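Long-range contact in transmembrane oligosaccharyl transferase (Archaeoglobus fulgidus, PDB 3WAJ), which belongs to the STT3 family of membrane-embedded oligosaccharyl transferases, joining a multi-helix transmembrane region to a globular C-terminal part: residues A[254-258]-A[284-288]. Residues are numbered along the deposited sequence; the frame is centred on the assembly and turned at random.
Sequences FAVSA and LLGSA
One face of the Phe254 ring is filled by CB of Ser287, which sits 3.5 Å from the ring centroid and only 9° off the normal, a well-centred CH-pi contact. Ala288 N and Leu284 O lie obliquely to the ring and come nearest to CB, with Phe254 CB to Leu284 O at 3.6 Å. With CG anti to its own carbonyl carbon (chi1 -74°), Phe254 lays the ring across the opposing helix and also touches Ala222 and Ile225 of helix 221-234. Serine suits this place over the ring: its small methylene can come close to the pi face, while OG bonds back to Val283 O within its own helix. At Phe254 CB the small Ala288 lets the backbones draw close, CB to CB 3.8 Å. A turn along, Leu284 packs its CB against Ala258 CB at 4.0 Å and against Ser257 OG at 3.6 Å, both methyls alongside that oxygen. The buried hydroxyl donates from Ser257 OG to Phe254 O (2.8 Å), with a weak second bond to Thr253 O; Phe254 O also accepts Ala258 N from the same face of its plane. Leu285 reaches Ala258 CB with CD2. Small Ala258, Ser287 and Ala288 are consistent with segment axes 8.0 Å apart at 162°, an antiparallel packing of consecutive helices 243-261 and 278-303 in the GT-C-clan membrane region.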
loop_
_atom_site.group_PDB
_atom_site.type_symbol
_atom_site.label_atom_id
_atom_site.label_comp_id
_atom_site.label_asym_id
_atom_site.label_seq_id
_atom_site.Cartn_x
_atom_site.Cartn_y
_atom_site.Cartn_z
ATOM N N PHE A 254 20.025 -1.512 25.341
ATOM C CA PHE A 254 20.034 -2.621 24.398
ATOM C C PHE A 254 19.632 -3.929 25.073
ATOM O O PHE A 254 18.942 -4.743 24.470
ATOM C CB PHE A 254 21.397 -2.725 23.701
ATOM C CG PHE A 254 21.617 -1.661 22.665
ATOM C CD1 PHE A 254 20.637 -1.394 21.711
ATOM C CD2 PHE A 254 22.791 -0.916 22.644
ATOM C CE1 PHE A 254 20.826 -0.412 20.740
ATOM C CE2 PHE A 254 22.991 0.077 21.678
ATOM C CZ PHE A 254 22.006 0.326 20.723
ATOM N N ALA A 255 20.047 -4.124 26.323
ATOM C CA ALA A 255 19.613 -5.302 27.070
ATOM C C ALA A 255 18.088 -5.323 27.220
ATOM O O ALA A 255 17.437 -6.343 26.954
ATOM C CB ALA A 255 20.296 -5.373 28.437
ATOM N N VAL A 256 17.520 -4.195 27.636
ATOM C CA VAL A 256 16.082 -4.124 27.848
ATOM C C VAL A 256 15.327 -4.334 26.537
ATOM O O VAL A 256 14.370 -5.099 26.496
ATOM C CB VAL A 256 15.666 -2.807 28.542
ATOM C CG1 VAL A 256 14.149 -2.620 28.503
ATOM C CG2 VAL A 256 16.172 -2.790 29.987
ATOM N N SER A 257 15.773 -3.678 25.469
ATOM C CA SER A 257 15.099 -3.785 24.173
ATOM C C SER A 257 15.030 -5.234 23.723
ATOM O O SER A 257 14.019 -5.671 23.167
ATOM C CB SER A 257 15.813 -2.947 23.108
ATOM O OG SER A 257 17.097 -3.470 22.818
ATOM N N ALA A 258 16.109 -5.978 23.976
ATOM C CA ALA A 258 16.181 -7.397 23.613
ATOM C C ALA A 258 15.164 -8.236 24.400
ATOM O O ALA A 258 14.556 -9.157 23.862
ATOM C CB ALA A 258 17.572 -7.914 23.831
ATOM N N LEU A 284 19.937 -6.689 18.735
ATOM C CA LEU A 284 19.807 -5.993 20.007
ATOM C C LEU A 284 20.744 -6.560 21.093
ATOM O O LEU A 284 21.311 -5.798 21.878
ATOM C CB LEU A 284 18.337 -5.935 20.445
ATOM C CG LEU A 284 17.422 -5.309 19.377
ATOM C CD1 LEU A 284 15.955 -5.409 19.761
ATOM C CD2 LEU A 284 17.795 -3.847 19.111
ATOM N N LEU A 285 20.925 -7.882 21.126
ATOM C CA LEU A 285 21.868 -8.498 22.069
ATOM C C LEU A 285 23.306 -8.165 21.693
ATOM O O LEU A 285 24.116 -7.829 22.553
ATOM C CB LEU A 285 21.701 -10.018 22.128
ATOM C CG LEU A 285 20.514 -10.602 22.883
ATOM C CD1 LEU A 285 20.343 -12.083 22.512
ATOM C CD2 LEU A 285 20.678 -10.435 24.389
ATOM N N GLY A 286 23.623 -8.266 20.408
ATOM C CA GLY A 286 24.954 -7.928 19.938
ATOM C C GLY A 286 25.294 -6.493 20.292
ATOM O O GLY A 286 26.384 -6.218 20.797
ATOM N N SER A 287 24.351 -5.586 20.043
ATOM C CA SER A 287 24.543 -4.169 20.352
ATOM C C SER A 287 24.866 -3.967 21.827
ATOM O O SER A 287 25.647 -3.088 22.189
ATOM C CB SER A 287 23.296 -3.360 19.973
ATOM O OG SER A 287 23.162 -3.290 18.570
ATOM N N ALA A 288 24.264 -4.798 22.673
ATOM C CA ALA A 288 24.481 -4.706 24.109
ATOM C C ALA A 288 25.921 -5.098 24.414
ATOM O O ALA A 288 26.578 -4.507 25.269
ATOM C CB ALA A 288 23.518 -5.603 24.841
#